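Long-range contact in putative uncharacterized protein (Mycobacterium avium, PDB 2Z6V), which probably transfers a sulfuryl group from the donor PAPS to an acceptor that has not been identified: residues V105-T119 and L259-R273. Sequence-based numbering, arbitrary orientation.
Sequences VERPLIVLGMPRTGT and LLKVFPDARLIWAHR. With PLM (palmitic acid), chain C; SO4 (sulfate ion), chain B.
Leu112 lays CD1 over one face of the Trp270 indole, 4.2 Å from the centroid of the five-membered ring, a CH-pi contact. A chi1 of 55°, with CG between the backbone N and the carbonyl carbon, places the isobutyl group so that this branch covers the indole while CD2 reaches Leu268 CD2. On the same side of the sheet, Ile110 and Leu259 of helix 256-262 meet tip to tip, CD1 to CD2 4.1 Å. The other side carries Leu109, whose CD1 packs on Ile269 CD1, and Val111, lying against Ile269 and Ala271. Backbone hydrogen bonds join the strands in parallel register, among them Ile110 N to Arg267 O and, 2.9 Å long, Ala271 N to Leu112 O. These are strand 109-113 at the centre of the five-stranded parallel sheet of the sulfotransferase fold and its inner neighbour 267-272. After strand 109-113 the chain enters a P-loop-like turn, consistent with the 5'-phosphate site of PAPS in relatives: here Gly118 N donates to sulfate O1 (3.0 Å), and Thr120 N also binds the ion. At the strand entrance, the Asp265 carboxylate accepts Arg107 N through OD2, while a water bridges its OD1 to Val105 O. Arg267 NE and NH2 share Arg107 O in two weak bonds, both 3.2 Å. A second water links Met114 N, Trp270 NE1 and Ala271 O; it lies in the indole plane, 2.6 Å from Ala271 O.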
ATOM      1  N   VAL A 105       3.496  -7.907 -18.284  1.00 39.38           N
ATOM      2  CA  VAL A 105       3.913  -6.896 -17.316  1.00 40.03           C
ATOM      3  C   VAL A 105       5.326  -7.377 -16.984  1.00 41.82           C
ATOM      4  O   VAL A 105       5.520  -8.206 -16.090  1.00 40.14           O
ATOM      5  CB  VAL A 105       3.042  -6.925 -16.037  1.00 39.96           C
ATOM      6  CG1 VAL A 105       3.592  -5.936 -14.997  1.00 35.34           C
ATOM      7  CG2 VAL A 105       1.603  -6.589 -16.389  1.00 38.70           C
ATOM      8  N   GLU A 106       6.311  -6.861 -17.713  1.00 44.45           N
ATOM      9  CA  GLU A 106       7.688  -7.308 -17.523  1.00 47.17           C
ATOM     10  C   GLU A 106       8.608  -6.541 -16.586  1.00 45.82           C
ATOM     11  O   GLU A 106       8.662  -5.312 -16.588  1.00 45.61           O
ATOM     12  CB  GLU A 106       8.378  -7.444 -18.887  1.00 49.03           C
ATOM     13  CG  GLU A 106       7.699  -8.449 -19.805  1.00 54.92           C
ATOM     14  CD  GLU A 106       8.397  -8.603 -21.144  1.00 58.10           C
ATOM     15  OE1 GLU A 106       8.646  -7.571 -21.811  1.00 59.04           O
ATOM     16  OE2 GLU A 106       8.683  -9.760 -21.531  1.00 58.97           O
ATOM     17  N   ARG A 107       9.334  -7.317 -15.791  1.00 45.26           N
ATOM     18  CA  ARG A 107      10.314  -6.806 -14.853  1.00 45.22           C
ATOM     19  C   ARG A 107       9.871  -5.572 -14.088  1.00 42.47           C
ATOM     20  O   ARG A 107      10.564  -4.555 -14.073  1.00 42.76           O
ATOM     21  CB  ARG A 107      11.612  -6.520 -15.608  1.00 48.24           C
ATOM     22  CG  ARG A 107      12.161  -7.747 -16.307  1.00 53.06           C
ATOM     23  CD  ARG A 107      13.363  -7.424 -17.166  1.00 58.23           C
ATOM     24  NE  ARG A 107      13.977  -8.641 -17.687  1.00 63.37           N
ATOM     25  CZ  ARG A 107      14.981  -8.662 -18.559  1.00 65.95           C
ATOM     26  NH1 ARG A 107      15.478  -9.824 -18.974  1.00 66.79           N
ATOM     27  NH2 ARG A 107      15.487  -7.525 -19.022  1.00 65.58           N
ATOM     28  N   PRO A 108       8.708  -5.647 -13.433  1.00 39.48           N
ATOM     29  CA  PRO A 108       8.222  -4.497 -12.670  1.00 37.49           C
ATOM     30  C   PRO A 108       9.169  -4.155 -11.525  1.00 35.80           C
ATOM     31  O   PRO A 108       9.710  -5.040 -10.867  1.00 36.72           O
ATOM     32  CB  PRO A 108       6.861  -4.968 -12.171  1.00 37.78           C
ATOM     33  CG  PRO A 108       7.065  -6.448 -12.010  1.00 37.59           C
ATOM     34  CD  PRO A 108       7.802  -6.798 -13.281  1.00 38.10           C
ATOM     35  N   LEU A 109       9.373  -2.866 -11.303  1.00 32.52           N
ATOM     36  CA  LEU A 109      10.232  -2.393 -10.235  1.00 31.46           C
ATOM     37  C   LEU A 109       9.316  -2.342  -9.021  1.00 29.17           C
ATOM     38  O   LEU A 109       8.347  -1.592  -9.021  1.00 30.47           O
ATOM     39  CB  LEU A 109      10.743  -1.002 -10.600  1.00 33.76           C
ATOM     40  CG  LEU A 109      11.992  -0.455  -9.925  1.00 36.42           C
ATOM     41  CD1 LEU A 109      13.095  -1.508  -9.918  1.00 37.77           C
ATOM     42  CD2 LEU A 109      12.430   0.794 -10.682  1.00 36.34           C
ATOM     43  N   ILE A 110       9.607  -3.142  -7.998  1.00 25.94           N
ATOM     44  CA  ILE A 110       8.749  -3.203  -6.815  1.00 25.49           C
ATOM     45  C   ILE A 110       9.444  -2.925  -5.484  1.00 26.27           C
ATOM     46  O   ILE A 110      10.415  -3.599  -5.132  1.00 29.07           O
ATOM     47  CB  ILE A 110       8.072  -4.588  -6.708  1.00 24.57           C
ATOM     48  CG1 ILE A 110       7.368  -4.932  -8.022  1.00 24.27           C
ATOM     49  CG2 ILE A 110       7.070  -4.590  -5.564  1.00 24.99           C
ATOM     50  CD1 ILE A 110       6.622  -6.262  -8.002  1.00 21.55           C
ATOM     51  N   VAL A 111       8.929  -1.950  -4.736  1.00 25.49           N
ATOM     52  CA  VAL A 111       9.496  -1.584  -3.432  1.00 26.01           C
ATOM     53  C   VAL A 111       8.733  -2.277  -2.297  1.00 26.53           C
ATOM     54  O   VAL A 111       7.511  -2.190  -2.217  1.00 26.72           O
ATOM     55  CB  VAL A 111       9.441  -0.050  -3.200  1.00 26.24           C
ATOM     56  CG1 VAL A 111      10.016   0.293  -1.828  1.00 25.17           C
ATOM     57  CG2 VAL A 111      10.202   0.671  -4.300  1.00 23.87           C
ATOM     58  N   LEU A 112       9.462  -2.957  -1.418  1.00 26.03           N
ATOM     59  CA  LEU A 112       8.845  -3.683  -0.315  1.00 26.19           C
ATOM     60  C   LEU A 112       9.656  -3.539   0.963  1.00 25.86           C
ATOM     61  O   LEU A 112      10.731  -2.944   0.959  1.00 26.70           O
ATOM     62  CB  LEU A 112       8.723  -5.163  -0.688  1.00 27.90           C
ATOM     63  CG  LEU A 112      10.029  -5.855  -1.112  1.00 30.42           C
ATOM     64  CD1 LEU A 112      10.823  -6.282   0.121  1.00 27.10           C
ATOM     65  CD2 LEU A 112       9.713  -7.069  -1.975  1.00 29.81           C
ATOM     66  N   GLY A 113       9.141  -4.092   2.052  1.00 26.62           N
ATOM     67  CA  GLY A 113       9.840  -4.012   3.323  1.00 28.48           C
ATOM     68  C   GLY A 113       8.880  -3.708   4.455  1.00 29.11           C
ATOM     69  O   GLY A 113       7.705  -4.066   4.389  1.00 29.87           O
ATOM     70  N   MET A 114       9.369  -3.054   5.501  1.00 28.99           N
ATOM     71  CA  MET A 114       8.507  -2.707   6.626  1.00 29.66           C
ATOM     72  C   MET A 114       7.772  -1.410   6.315  1.00 29.53           C
ATOM     73  O   MET A 114       8.189  -0.630   5.451  1.00 27.97           O
ATOM     74  CB  MET A 114       9.318  -2.454   7.896  1.00 29.70           C
ATOM     75  CG  MET A 114      10.256  -3.550   8.342  1.00 33.61           C
ATOM     76  SD  MET A 114      11.149  -3.040   9.843  1.00 36.05           S
ATOM     77  CE  MET A 114      12.318  -1.836   9.151  1.00 29.24           C
ATOM     78  N   PRO A 115       6.642  -1.174   7.001  1.00 30.35           N
ATOM     79  CA  PRO A 115       5.931   0.080   6.738  1.00 29.50           C
ATOM     80  C   PRO A 115       6.688   1.152   7.526  1.00 29.95           C
ATOM     81  O   PRO A 115       7.458   0.828   8.435  1.00 29.26           O
ATOM     82  CB  PRO A 115       4.536  -0.191   7.297  1.00 28.62           C
ATOM     83  CG  PRO A 115       4.808  -1.146   8.425  1.00 27.82           C
ATOM     84  CD  PRO A 115       5.829  -2.087   7.829  1.00 26.75           C
ATOM     85  N   ARG A 116       6.504   2.417   7.172  1.00 30.84           N
ATOM     86  CA  ARG A 116       7.173   3.502   7.887  1.00 33.35           C
ATOM     87  C   ARG A 116       8.678   3.574   7.630  1.00 34.05           C
ATOM     88  O   ARG A 116       9.434   3.997   8.503  1.00 34.92           O
ATOM     89  CB  ARG A 116       6.937   3.372   9.402  1.00 33.39           C
ATOM     90  CG  ARG A 116       5.510   3.017   9.780  1.00 35.63           C
ATOM     91  CD  ARG A 116       4.536   3.904   9.033  1.00 37.83           C
ATOM     92  NE  ARG A 116       4.844   5.312   9.248  1.00 39.32           N
ATOM     93  CZ  ARG A 116       4.301   6.308   8.560  1.00 39.87           C
ATOM     94  NH1 ARG A 116       3.420   6.053   7.602  1.00 38.81           N
ATOM     95  NH2 ARG A 116       4.638   7.558   8.842  1.00 41.56           N
ATOM     96  N   THR A 117       9.114   3.170   6.442  1.00 34.03           N
ATOM     97  CA  THR A 117      10.531   3.217   6.107  1.00 36.10           C
ATOM     98  C   THR A 117      10.926   4.517   5.412  1.00 37.75           C
ATOM     99  O   THR A 117      12.092   4.699   5.063  1.00 39.57           O
ATOM    100  CB  THR A 117      10.941   2.036   5.200  1.00 36.21           C
ATOM    101  OG1 THR A 117       9.941   1.838   4.197  1.00 39.00           O
ATOM    102  CG2 THR A 117      11.111   0.764   6.015  1.00 32.30           C
ATOM    103  N   GLY A 118       9.954   5.408   5.212  1.00 39.22           N
ATOM    104  CA  GLY A 118      10.208   6.695   4.573  1.00 40.85           C
ATOM    105  C   GLY A 118      10.630   6.612   3.118  1.00 42.66           C
ATOM    106  O   GLY A 118      11.551   7.304   2.689  1.00 43.88           O
ATOM    107  N   THR A 119       9.927   5.782   2.355  1.00 44.96           N
ATOM    108  CA  THR A 119      10.216   5.545   0.944  1.00 45.91           C
ATOM    109  C   THR A 119       9.568   6.534  -0.012  1.00 45.36           C
ATOM    110  O   THR A 119       9.882   6.548  -1.200  1.00 47.24           O
ATOM    111  CB  THR A 119       9.753   4.128   0.532  1.00 48.42           C
ATOM    112  OG1 THR A 119       8.315   4.071   0.518  1.00 49.08           O
ATOM    113  CG2 THR A 119      10.280   3.094   1.526  1.00 49.03           C
ATOM    114  N   LEU A 259       3.952 -13.032  -4.702  1.00 30.47           N
ATOM    115  CA  LEU A 259       4.394 -12.011  -5.643  1.00 28.03           C
ATOM    116  C   LEU A 259       5.305 -12.674  -6.689  1.00 28.28           C
ATOM    117  O   LEU A 259       5.051 -12.585  -7.893  1.00 27.15           O
ATOM    118  CB  LEU A 259       5.149 -10.912  -4.879  1.00 26.57           C
ATOM    119  CG  LEU A 259       5.693  -9.679  -5.613  1.00 25.54           C
ATOM    120  CD1 LEU A 259       6.145  -8.650  -4.594  1.00 23.85           C
ATOM    121  CD2 LEU A 259       6.849 -10.051  -6.511  1.00 24.13           C
ATOM    122  N   LEU A 260       6.352 -13.356  -6.224  1.00 28.29           N
ATOM    123  CA  LEU A 260       7.298 -14.024  -7.115  1.00 30.59           C
ATOM    124  C   LEU A 260       6.622 -14.989  -8.071  1.00 32.44           C
ATOM    125  O   LEU A 260       7.032 -15.138  -9.231  1.00 32.41           O
ATOM    126  CB  LEU A 260       8.359 -14.755  -6.301  1.00 30.03           C
ATOM    127  CG  LEU A 260       9.367 -13.777  -5.699  1.00 33.21           C
ATOM    128  CD1 LEU A 260      10.316 -14.506  -4.759  1.00 34.73           C
ATOM    129  CD2 LEU A 260      10.124 -13.086  -6.824  1.00 30.68           C
ATOM    130  N   LYS A 261       5.580 -15.644  -7.578  1.00 33.96           N
ATOM    131  CA  LYS A 261       4.817 -16.586  -8.380  1.00 35.36           C
ATOM    132  C   LYS A 261       4.219 -15.872  -9.603  1.00 33.95           C
ATOM    133  O   LYS A 261       4.324 -16.363 -10.719  1.00 34.34           O
ATOM    134  CB  LYS A 261       3.691 -17.176  -7.534  1.00 38.62           C
ATOM    135  CG  LYS A 261       3.285 -18.577  -7.914  1.00 43.05           C
ATOM    136  CD  LYS A 261       4.185 -19.591  -7.235  1.00 47.51           C
ATOM    137  CE  LYS A 261       3.990 -19.565  -5.728  1.00 49.64           C
ATOM    138  NZ  LYS A 261       4.808 -20.612  -5.051  1.00 52.38           N
ATOM    139  N   VAL A 262       3.608 -14.707  -9.381  1.00 33.30           N
ATOM    140  CA  VAL A 262       2.969 -13.916 -10.441  1.00 30.51           C
ATOM    141  C   VAL A 262       3.918 -13.005 -11.230  1.00 31.47           C
ATOM    142  O   VAL A 262       3.724 -12.790 -12.430  1.00 31.65           O
ATOM    143  CB  VAL A 262       1.818 -13.068  -9.850  1.00 28.91           C
ATOM    144  CG1 VAL A 262       1.288 -12.080 -10.885  1.00 26.45           C
ATOM    145  CG2 VAL A 262       0.710 -13.990  -9.369  1.00 26.01           C
ATOM    146  N   PHE A 263       4.932 -12.462 -10.560  1.00 30.61           N
ATOM    147  CA  PHE A 263       5.916 -11.599 -11.220  1.00 30.11           C
ATOM    148  C   PHE A 263       7.308 -12.190 -10.974  1.00 31.34           C
ATOM    149  O   PHE A 263       8.149 -11.576 -10.319  1.00 31.15           O
ATOM    150  CB  PHE A 263       5.876 -10.185 -10.643  1.00 28.32           C
ATOM    151  CG  PHE A 263       4.527  -9.535 -10.707  1.00 28.52           C
ATOM    152  CD1 PHE A 263       4.064  -8.982 -11.892  1.00 26.19           C
ATOM    153  CD2 PHE A 263       3.719  -9.471  -9.573  1.00 27.32           C
ATOM    154  CE1 PHE A 263       2.823  -8.372 -11.951  1.00 26.09           C
ATOM    155  CE2 PHE A 263       2.469  -8.862  -9.623  1.00 27.32           C
ATOM    156  CZ  PHE A 263       2.020  -8.310 -10.816  1.00 26.48           C
ATOM    157  N   PRO A 264       7.567 -13.395 -11.499  1.00 31.79           N
ATOM    158  CA  PRO A 264       8.870 -14.046 -11.313  1.00 31.60           C
ATOM    159  C   PRO A 264      10.090 -13.202 -11.699  1.00 31.14           C
ATOM    160  O   PRO A 264      11.172 -13.384 -11.135  1.00 30.74           O
ATOM    161  CB  PRO A 264       8.742 -15.313 -12.163  1.00 29.81           C
ATOM    162  CG  PRO A 264       7.794 -14.892 -13.243  1.00 30.52           C
ATOM    163  CD  PRO A 264       6.746 -14.133 -12.475  1.00 30.64           C
ATOM    164  N   ASP A 265       9.909 -12.273 -12.636  1.00 30.52           N
ATOM    165  CA  ASP A 265      11.002 -11.414 -13.105  1.00 32.05           C
ATOM    166  C   ASP A 265      11.130 -10.073 -12.370  1.00 32.78           C
ATOM    167  O   ASP A 265      11.930  -9.208 -12.760  1.00 32.59           O
ATOM    168  CB  ASP A 265      10.833 -11.148 -14.605  1.00 32.72           C
ATOM    169  CG  ASP A 265       9.531 -10.400 -14.937  1.00 37.95           C
ATOM    170  OD1 ASP A 265       8.563 -10.420 -14.130  1.00 34.76           O
ATOM    171  OD2 ASP A 265       9.476  -9.800 -16.032  1.00 39.54           O
ATOM    172  N   ALA A 266      10.347  -9.906 -11.310  1.00 31.21           N
ATOM    173  CA  ALA A 266      10.344  -8.673 -10.532  1.00 31.48           C
ATOM    174  C   ALA A 266      11.696  -8.217  -9.994  1.00 31.61           C
ATOM    175  O   ALA A 266      12.459  -8.997  -9.432  1.00 33.33           O
ATOM    176  CB  ALA A 266       9.367  -8.802  -9.381  1.00 31.60           C
ATOM    177  N   ARG A 267      11.983  -6.937 -10.175  1.00 32.12           N
ATOM    178  CA  ARG A 267      13.209  -6.351  -9.663  1.00 32.13           C
ATOM    179  C   ARG A 267      12.816  -5.763  -8.307  1.00 31.43           C
ATOM    180  O   ARG A 267      12.152  -4.733  -8.220  1.00 31.78           O
ATOM    181  CB  ARG A 267      13.721  -5.296 -10.636  1.00 32.63           C
ATOM    182  CG  ARG A 267      14.148  -5.931 -11.934  1.00 36.62           C
ATOM    183  CD  ARG A 267      14.701  -4.936 -12.915  1.00 44.22           C
ATOM    184  NE  ARG A 267      13.660  -4.085 -13.481  1.00 48.57           N
ATOM    185  CZ  ARG A 267      13.849  -3.294 -14.532  1.00 49.69           C
ATOM    186  NH1 ARG A 267      15.042  -3.254 -15.119  1.00 50.01           N
ATOM    187  NH2 ARG A 267      12.851  -2.547 -14.995  1.00 49.86           N
ATOM    188  N   LEU A 268      13.229  -6.456  -7.253  1.00 30.77           N
ATOM    189  CA  LEU A 268      12.887  -6.103  -5.887  1.00 29.62           C
ATOM    190  C   LEU A 268      13.765  -5.086  -5.165  1.00 29.92           C
ATOM    191  O   LEU A 268      14.949  -5.327  -4.907  1.00 28.37           O
ATOM    192  CB  LEU A 268      12.821  -7.390  -5.064  1.00 30.18           C
ATOM    193  CG  LEU A 268      11.989  -8.531  -5.670  1.00 29.54           C
ATOM    194  CD1 LEU A 268      12.222  -9.809  -4.869  1.00 31.60           C
ATOM    195  CD2 LEU A 268      10.510  -8.166  -5.683  1.00 26.61           C
ATOM    196  N   ILE A 269      13.168  -3.946  -4.835  1.00 28.58           N
ATOM    197  CA  ILE A 269      13.872  -2.907  -4.099  1.00 28.38           C
ATOM    198  C   ILE A 269      13.421  -3.048  -2.657  1.00 27.45           C
ATOM    199  O   ILE A 269      12.268  -2.791  -2.343  1.00 30.05           O
ATOM    200  CB  ILE A 269      13.494  -1.492  -4.582  1.00 29.66           C
ATOM    201  CG1 ILE A 269      13.887  -1.309  -6.048  1.00 27.38           C
ATOM    202  CG2 ILE A 269      14.185  -0.450  -3.718  1.00 28.31           C
ATOM    203  CD1 ILE A 269      13.488   0.024  -6.604  1.00 26.11           C
ATOM    204  N   TRP A 270      14.322  -3.483  -1.790  1.00 27.76           N
ATOM    205  CA  TRP A 270      14.013  -3.652  -0.376  1.00 29.80           C
ATOM    206  C   TRP A 270      14.344  -2.331   0.331  1.00 30.50           C
ATOM    207  O   TRP A 270      15.490  -1.872   0.302  1.00 29.73           O
ATOM    208  CB  TRP A 270      14.864  -4.792   0.193  1.00 31.68           C
ATOM    209  CG  TRP A 270      14.445  -5.297   1.543  1.00 33.68           C
ATOM    210  CD1 TRP A 270      13.786  -4.604   2.516  1.00 34.12           C
ATOM    211  CD2 TRP A 270      14.724  -6.593   2.094  1.00 35.22           C
ATOM    212  NE1 TRP A 270      13.640  -5.385   3.642  1.00 35.05           N
ATOM    213  CE2 TRP A 270      14.207  -6.610   3.410  1.00 35.26           C
ATOM    214  CE3 TRP A 270      15.364  -7.741   1.603  1.00 36.43           C
ATOM    215  CZ2 TRP A 270      14.308  -7.733   4.245  1.00 36.15           C
ATOM    216  CZ3 TRP A 270      15.466  -8.862   2.436  1.00 36.83           C
ATOM    217  CH2 TRP A 270      14.939  -8.846   3.742  1.00 36.71           C
ATOM    218  N   ALA A 271      13.336  -1.713   0.946  1.00 31.95           N
ATOM    219  CA  ALA A 271      13.522  -0.438   1.654  1.00 31.16           C
ATOM    220  C   ALA A 271      13.833  -0.687   3.128  1.00 29.55           C
ATOM    221  O   ALA A 271      13.112  -1.412   3.802  1.00 27.52           O
ATOM    222  CB  ALA A 271      12.269   0.418   1.524  1.00 29.18           C
ATOM    223  N   HIS A 272      14.904  -0.070   3.618  1.00 29.85           N
ATOM    224  CA  HIS A 272      15.324  -0.252   5.005  1.00 32.98           C
ATOM    225  C   HIS A 272      15.295   1.006   5.860  1.00 35.03           C
ATOM    226  O   HIS A 272      15.389   2.130   5.361  1.00 37.02           O
ATOM    227  CB  HIS A 272      16.744  -0.825   5.052  1.00 31.82           C
ATOM    228  CG  HIS A 272      16.897  -2.128   4.334  1.00 32.33           C
ATOM    229  ND1 HIS A 272      16.357  -3.304   4.808  1.00 32.08           N
ATOM    230  CD2 HIS A 272      17.502  -2.434   3.162  1.00 30.52           C
ATOM    231  CE1 HIS A 272      16.624  -4.280   3.958  1.00 32.37           C
ATOM    232  NE2 HIS A 272      17.315  -3.778   2.950  1.00 31.57           N
ATOM    233  N   ARG A 273      15.184   0.791   7.164  1.00 36.94           N
ATOM    234  CA  ARG A 273      15.174   1.871   8.138  1.00 37.56           C
ATOM    235  C   ARG A 273      15.203   1.262   9.531  1.00 38.40           C
ATOM    236  O   ARG A 273      14.875   0.084   9.707  1.00 37.02           O
ATOM    237  CB  ARG A 273      13.920   2.740   7.987  1.00 37.32           C
ATOM    238  CG  ARG A 273      13.884   3.900   8.974  1.00 41.16           C
ATOM    239  CD  ARG A 273      12.769   4.894   8.687  1.00 43.86           C
ATOM    240  NE  ARG A 273      12.835   6.040   9.589  1.00 46.34           N
ATOM    241  CZ  ARG A 273      11.997   7.074   9.566  1.00 48.45           C
ATOM    242  NH1 ARG A 273      11.009   7.121   8.679  1.00 49.34           N
ATOM    243  NH2 ARG A 273      12.152   8.071  10.429  1.00 48.42           N
TER
HETATM  244  C1  PLM C 700      -3.026  -2.714   9.599  1.00 68.21           C
HETATM  245  O1  PLM C 700      -3.059  -3.558  10.520  1.00 68.45           O
HETATM  246  O2  PLM C 700      -3.969  -2.435   8.827  1.00 69.19           O
HETATM  247  C2  PLM C 700      -1.719  -1.946   9.388  1.00 65.87           C
HETATM  248  C3  PLM C 700      -0.521  -2.895   9.334  1.00 62.02           C
HETATM  249  C4  PLM C 700       0.784  -2.171   8.992  1.00 61.68           C
HETATM  250  C5  PLM C 700       0.716  -1.499   7.619  1.00 58.54           C
HETATM  251  C6  PLM C 700      -0.014  -0.155   7.678  1.00 59.44           C
HETATM  252  C7  PLM C 700      -0.343   0.332   6.267  1.00 57.86           C
HETATM  253  C8  PLM C 700      -1.485  -0.488   5.664  1.00 58.29           C
HETATM  254  C9  PLM C 700      -1.214  -0.762   4.185  1.00 58.87           C
HETATM  255  CA  PLM C 700      -0.890   0.527   3.426  1.00 60.30           C
HETATM  256  CB  PLM C 700      -0.151   0.233   2.118  1.00 56.70           C
HETATM  257  CC  PLM C 700       1.107  -0.588   2.405  1.00 55.57           C
HETATM  258  CD  PLM C 700       0.761  -2.066   2.602  1.00 57.27           C
HETATM  259  CE  PLM C 700       1.844  -2.819   3.380  1.00 52.86           C
HETATM  260  CF  PLM C 700       1.936  -2.278   4.808  1.00 53.76           C
HETATM  261  CG  PLM C 700       2.903  -3.096   5.665  1.00 50.34           C
HETATM  262  S   SO4 B 395       6.479   5.584   4.190  1.00 99.80           S
HETATM  263  O1  SO4 B 395       7.028   6.005   5.496  1.00 99.02           O
HETATM  264  O2  SO4 B 395       6.447   4.108   4.104  1.00 98.91           O
HETATM  265  O3  SO4 B 395       5.113   6.118   4.046  1.00 99.70           O
HETATM  266  O4  SO4 B 395       7.320   6.120   3.107  1.00 99.75           O
HETATM  267  O   HOH W   1       5.885 -10.495 -14.559  1.00 43.08           O
HETATM  268  O   HOH W   2      12.322  -3.140   5.546  1.00 37.55           O